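Local coordinates for protein dipeptide Epimerase (Enterococcus faecalis V583, PDB 3JVA) that belongs to the mandelate racemase/muconate lactonizing enzyme family of the enolase superfamily, pairing an alpha+beta capping domain with a barrel domain that holds a magnesium ion, at residues Asn77-Asp89 / Ile102-Ala114. Residues are numbered along the deposited sequence; the frame is centred on the assembly and turned at random.
Sequences NPFNIEKIHEVMD and IDIACYDLMGQKA
Met110 lies along the Phe79 ring and reaches on to Pro78 and Ile81. Its CB is 3.5 Å from Phe79 CE1; CG sits over one ring face, 3.7 Å from the ring centroid, in a CH-pi contact. SD stands oblique to the same ring, a Met-aromatic contact. A bend at the last torsion (chi3 -135°) swings CE away from the phenyl group, to 3.4 Å from Pro78 O and 3.8 Å from Ile81 CB, where it also covers the centre of one face of the Tyr107 ring. Lys113 CB and CG meet the Phe79 edge at CE2, while Lys113 NZ forms a salt bridge with Glu40. Pro78 CG rests against Leu109 CD1 (3.7 Å). Further along, where 81-89 and 102-114 run nearly antiparallel (165° between axes), Ile84 CD1 touches Cys106 SG at 3.4 Å and Met88 SD packs on Ile102 CB at 3.6 Å. His85 NE2, buried without a polar partner, approaches Asp103 CB obliquely, and Asp103 OD2 accepts from Ile271 N. This joins the turn and first part of helix 81-91 to helix 96-114 in the N-terminal capping domain. Cohesion between the segments thus comes from apolar, sulfur and aromatic surfaces, whereas polar ends tie them to their surroundings.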
loop_
_atom_site.group_PDB
_atom_site.type_symbol
_atom_site.label_atom_id
_atom_site.label_comp_id
_atom_site.label_asym_id
_atom_site.label_seq_id
_atom_site.Cartn_x
_atom_site.Cartn_y
_atom_site.Cartn_z
ATOM N N ASN B 77 -13.019 -29.491 34.629
ATOM C CA ASN B 77 -14.359 -29.788 34.128
ATOM C C ASN B 77 -14.244 -29.876 32.608
ATOM O O ASN B 77 -13.685 -28.981 31.983
ATOM C CB ASN B 77 -15.313 -28.648 34.485
ATOM C CG ASN B 77 -16.759 -28.985 34.194
ATOM O OD1 ASN B 77 -17.069 -29.641 33.198
ATOM N ND2 ASN B 77 -17.658 -28.520 35.057
ATOM N N PRO B 78 -14.762 -30.955 31.996
ATOM C CA PRO B 78 -14.681 -31.083 30.534
ATOM C C PRO B 78 -15.298 -29.893 29.790
ATOM O O PRO B 78 -14.895 -29.576 28.673
ATOM C CB PRO B 78 -15.425 -32.390 30.267
ATOM C CG PRO B 78 -15.073 -33.210 31.476
ATOM C CD PRO B 78 -15.261 -32.204 32.600
ATOM N N PHE B 79 -16.282 -29.243 30.405
ATOM C CA PHE B 79 -16.933 -28.085 29.792
ATOM C C PHE B 79 -16.005 -26.879 29.741
ATOM O O PHE B 79 -16.210 -25.954 28.949
ATOM C CB PHE B 79 -18.203 -27.727 30.562
ATOM C CG PHE B 79 -19.388 -28.549 30.163
ATOM C CD1 PHE B 79 -20.063 -28.279 28.976
ATOM C CD2 PHE B 79 -19.795 -29.627 30.939
ATOM C CE1 PHE B 79 -21.131 -29.079 28.564
ATOM C CE2 PHE B 79 -20.859 -30.431 30.533
ATOM C CZ PHE B 79 -21.524 -30.153 29.342
ATOM N N ASN B 80 -14.989 -26.889 30.594
ATOM C CA ASN B 80 -14.026 -25.798 30.618
ATOM C C ASN B 80 -13.033 -26.060 29.491
ATOM O O ASN B 80 -11.828 -26.239 29.718
ATOM C CB ASN B 80 -13.302 -25.759 31.964
ATOM C CG ASN B 80 -12.537 -24.470 32.170
ATOM O OD1 ASN B 80 -12.382 -23.670 31.244
ATOM N ND2 ASN B 80 -12.048 -24.260 33.393
ATOM N N ILE B 81 -13.552 -26.084 28.267
ATOM C CA ILE B 81 -12.725 -26.343 27.092
ATOM C C ILE B 81 -11.716 -25.206 26.903
ATOM O O ILE B 81 -10.640 -25.395 26.327
ATOM C CB ILE B 81 -13.622 -26.514 25.831
ATOM C CG1 ILE B 81 -12.785 -27.009 24.648
ATOM C CG2 ILE B 81 -14.313 -25.204 25.486
ATOM C CD1 ILE B 81 -12.211 -28.412 24.836
ATOM N N GLU B 82 -12.070 -24.029 27.409
ATOM C CA GLU B 82 -11.204 -22.860 27.338
ATOM C C GLU B 82 -9.919 -23.129 28.123
ATOM O O GLU B 82 -8.817 -22.917 27.615
ATOM C CB GLU B 82 -11.933 -21.635 27.908
ATOM C CG GLU B 82 -13.027 -21.082 26.994
ATOM C CD GLU B 82 -12.472 -20.246 25.853
ATOM O OE1 GLU B 82 -12.060 -19.095 26.098
ATOM O OE2 GLU B 82 -12.437 -20.735 24.706
ATOM N N LYS B 83 -10.055 -23.607 29.357
ATOM C CA LYS B 83 -8.874 -23.889 30.171
ATOM C C LYS B 83 -8.144 -25.136 29.691
ATOM O O LYS B 83 -6.915 -25.189 29.708
ATOM C CB LYS B 83 -9.249 -24.057 31.650
ATOM C CG LYS B 83 -8.041 -24.306 32.548
ATOM C CD LYS B 83 -8.406 -24.354 34.035
ATOM C CE LYS B 83 -7.171 -24.636 34.895
ATOM N NZ LYS B 83 -7.458 -24.608 36.372
ATOM N N ILE B 84 -8.891 -26.144 29.257
ATOM C CA ILE B 84 -8.252 -27.359 28.790
ATOM C C ILE B 84 -7.294 -27.035 27.639
ATOM O O ILE B 84 -6.176 -27.542 27.603
ATOM C CB ILE B 84 -9.313 -28.414 28.382
ATOM C CG1 ILE B 84 -9.987 -28.954 29.652
ATOM C CG2 ILE B 84 -8.660 -29.557 27.609
ATOM C CD1 ILE B 84 -11.230 -29.783 29.410
ATOM N N HIS B 85 -7.702 -26.165 26.718
ATOM C CA HIS B 85 -6.812 -25.809 25.621
ATOM C C HIS B 85 -5.701 -24.906 26.129
ATOM O O HIS B 85 -4.577 -24.959 25.639
ATOM C CB HIS B 85 -7.587 -25.142 24.488
ATOM C CG HIS B 85 -8.161 -26.120 23.513
ATOM N ND1 HIS B 85 -7.415 -26.683 22.499
ATOM C CD2 HIS B 85 -9.389 -26.683 23.435
ATOM C CE1 HIS B 85 -8.160 -27.551 21.838
ATOM N NE2 HIS B 85 -9.363 -27.570 22.385
ATOM N N GLU B 86 -6.015 -24.094 27.132
ATOM C CA GLU B 86 -5.012 -23.210 27.720
ATOM C C GLU B 86 -3.875 -24.074 28.262
ATOM O O GLU B 86 -2.700 -23.821 27.990
ATOM C CB GLU B 86 -5.629 -22.414 28.869
ATOM C CG GLU B 86 -4.651 -21.513 29.599
ATOM C CD GLU B 86 -5.306 -20.805 30.769
ATOM O OE1 GLU B 86 -5.454 -21.425 31.843
ATOM O OE2 GLU B 86 -5.691 -19.636 30.603
ATOM N N VAL B 87 -4.242 -25.092 29.039
ATOM C CA VAL B 87 -3.281 -26.018 29.642
ATOM C C VAL B 87 -2.456 -26.748 28.586
ATOM O O VAL B 87 -1.227 -26.827 28.687
ATOM C CB VAL B 87 -4.007 -27.060 30.528
ATOM C CG1 VAL B 87 -3.013 -28.064 31.098
ATOM C CG2 VAL B 87 -4.738 -26.349 31.657
ATOM N N MET B 88 -3.125 -27.289 27.571
ATOM C CA MET B 88 -2.405 -27.998 26.516
ATOM C C MET B 88 -1.437 -27.076 25.773
ATOM O O MET B 88 -0.323 -27.480 25.435
ATOM C CB MET B 88 -3.389 -28.629 25.525
ATOM C CG MET B 88 -4.233 -29.737 26.140
ATOM S SD MET B 88 -5.145 -30.676 24.898
ATOM C CE MET B 88 -6.344 -29.468 24.359
ATOM N N ASP B 89 -1.860 -25.841 25.524
ATOM C CA ASP B 89 -1.013 -24.882 24.822
ATOM C C ASP B 89 0.198 -24.464 25.648
ATOM O O ASP B 89 1.250 -24.167 25.091
ATOM C CB ASP B 89 -1.817 -23.639 24.423
ATOM C CG ASP B 89 -2.802 -23.914 23.298
ATOM O OD1 ASP B 89 -2.697 -24.978 22.645
ATOM O OD2 ASP B 89 -3.675 -23.057 23.061
ATOM N N ILE B 102 -7.602 -35.044 23.017
ATOM C CA ILE B 102 -8.157 -34.583 24.287
ATOM C C ILE B 102 -9.429 -33.771 24.062
ATOM O O ILE B 102 -10.435 -33.966 24.745
ATOM C CB ILE B 102 -7.163 -33.679 25.047
ATOM C CG1 ILE B 102 -5.944 -34.491 25.504
ATOM C CG2 ILE B 102 -7.861 -33.014 26.229
ATOM C CD1 ILE B 102 -6.264 -35.595 26.511
ATOM N N ASP B 103 -9.381 -32.850 23.106
ATOM C CA ASP B 103 -10.535 -32.000 22.836
ATOM C C ASP B 103 -11.777 -32.803 22.431
ATOM O O ASP B 103 -12.857 -32.602 22.977
ATOM C CB ASP B 103 -10.196 -30.987 21.745
ATOM C CG ASP B 103 -10.888 -31.296 20.445
ATOM O OD1 ASP B 103 -10.288 -32.008 19.611
ATOM O OD2 ASP B 103 -12.041 -30.856 20.270
ATOM N N ILE B 104 -11.626 -33.706 21.467
ATOM C CA ILE B 104 -12.760 -34.514 21.017
ATOM C C ILE B 104 -13.395 -35.275 22.191
ATOM O O ILE B 104 -14.620 -35.279 22.347
ATOM C CB ILE B 104 -12.326 -35.498 19.913
ATOM C CG1 ILE B 104 -11.970 -34.711 18.641
ATOM C CG2 ILE B 104 -13.450 -36.502 19.624
ATOM C CD1 ILE B 104 -11.253 -35.530 17.575
ATOM N N ALA B 105 -12.570 -35.910 23.015
ATOM C CA ALA B 105 -13.080 -36.645 24.169
ATOM C C ALA B 105 -13.841 -35.712 25.115
ATOM O O ALA B 105 -14.839 -36.110 25.712
ATOM C CB ALA B 105 -11.934 -37.340 24.904
ATOM N N CYS B 106 -13.378 -34.470 25.252
ATOM C CA CYS B 106 -14.066 -33.512 26.121
ATOM C C CYS B 106 -15.425 -33.139 25.544
ATOM O O CYS B 106 -16.406 -33.033 26.278
ATOM C CB CYS B 106 -13.220 -32.249 26.316
ATOM S SG CYS B 106 -11.792 -32.497 27.401
ATOM N N TYR B 107 -15.493 -32.924 24.232
ATOM C CA TYR B 107 -16.775 -32.600 23.635
ATOM C C TYR B 107 -17.711 -33.805 23.734
ATOM O O TYR B 107 -18.914 -33.638 23.904
ATOM C CB TYR B 107 -16.617 -32.163 22.175
ATOM C CG TYR B 107 -16.234 -30.708 22.026
ATOM C CD1 TYR B 107 -14.901 -30.327 21.885
ATOM C CD2 TYR B 107 -17.207 -29.708 22.050
ATOM C CE1 TYR B 107 -14.544 -28.985 21.773
ATOM C CE2 TYR B 107 -16.863 -28.361 21.939
ATOM C CZ TYR B 107 -15.529 -28.008 21.802
ATOM O OH TYR B 107 -15.183 -26.682 21.683
ATOM N N ASP B 108 -17.162 -35.016 23.646
ATOM C CA ASP B 108 -17.993 -36.218 23.756
ATOM C C ASP B 108 -18.604 -36.209 25.159
ATOM O O ASP B 108 -19.801 -36.463 25.330
ATOM C CB ASP B 108 -17.146 -37.479 23.541
ATOM C CG ASP B 108 -17.984 -38.752 23.483
ATOM O OD1 ASP B 108 -19.208 -38.658 23.253
ATOM O OD2 ASP B 108 -17.414 -39.849 23.654
ATOM N N LEU B 109 -17.777 -35.887 26.155
ATOM C CA LEU B 109 -18.232 -35.819 27.544
ATOM C C LEU B 109 -19.283 -34.728 27.727
ATOM O O LEU B 109 -20.233 -34.900 28.489
ATOM C CB LEU B 109 -17.046 -35.576 28.494
ATOM C CG LEU B 109 -16.200 -36.810 28.848
ATOM C CD1 LEU B 109 -14.947 -36.390 29.610
ATOM C CD2 LEU B 109 -17.044 -37.780 29.690
ATOM N N MET B 110 -19.116 -33.598 27.043
ATOM C CA MET B 110 -20.098 -32.523 27.142
ATOM C C MET B 110 -21.460 -33.033 26.661
ATOM O O MET B 110 -22.491 -32.788 27.295
ATOM C CB MET B 110 -19.677 -31.322 26.286
ATOM C CG MET B 110 -18.492 -30.546 26.835
ATOM S SD MET B 110 -18.209 -29.040 25.877
ATOM C CE MET B 110 -16.401 -29.096 25.677
ATOM N N GLY B 111 -21.461 -33.738 25.535
ATOM C CA GLY B 111 -22.711 -34.265 25.007
ATOM C C GLY B 111 -23.329 -35.287 25.946
ATOM O O GLY B 111 -24.542 -35.291 26.174
ATOM N N GLN B 112 -22.494 -36.153 26.507
ATOM C CA GLN B 112 -22.985 -37.175 27.418
ATOM C C GLN B 112 -23.599 -36.568 28.676
ATOM O O GLN B 112 -24.654 -37.011 29.124
ATOM C CB GLN B 112 -21.860 -38.149 27.765
ATOM C CG GLN B 112 -21.469 -39.010 26.570
ATOM C CD GLN B 112 -20.440 -40.059 26.904
ATOM O OE1 GLN B 112 -20.589 -40.804 27.872
ATOM N NE2 GLN B 112 -19.391 -40.138 26.094
ATOM N N LYS B 113 -22.959 -35.543 29.234
ATOM C CA LYS B 113 -23.483 -34.893 30.435
ATOM C C LYS B 113 -24.771 -34.121 30.141
ATOM O O LYS B 113 -25.709 -34.133 30.946
ATOM C CB LYS B 113 -22.440 -33.941 31.027
ATOM C CG LYS B 113 -22.879 -33.255 32.316
ATOM C CD LYS B 113 -23.145 -34.270 33.428
ATOM C CE LYS B 113 -23.424 -33.575 34.759
ATOM N NZ LYS B 113 -23.751 -34.546 35.845
ATOM N N ALA B 114 -24.815 -33.443 28.996
ATOM C CA ALA B 114 -25.999 -32.680 28.607
ATOM C C ALA B 114 -27.077 -33.607 28.038
ATOM O O ALA B 114 -28.229 -33.196 27.852
ATOM C CB ALA B 114 -25.622 -31.614 27.562
#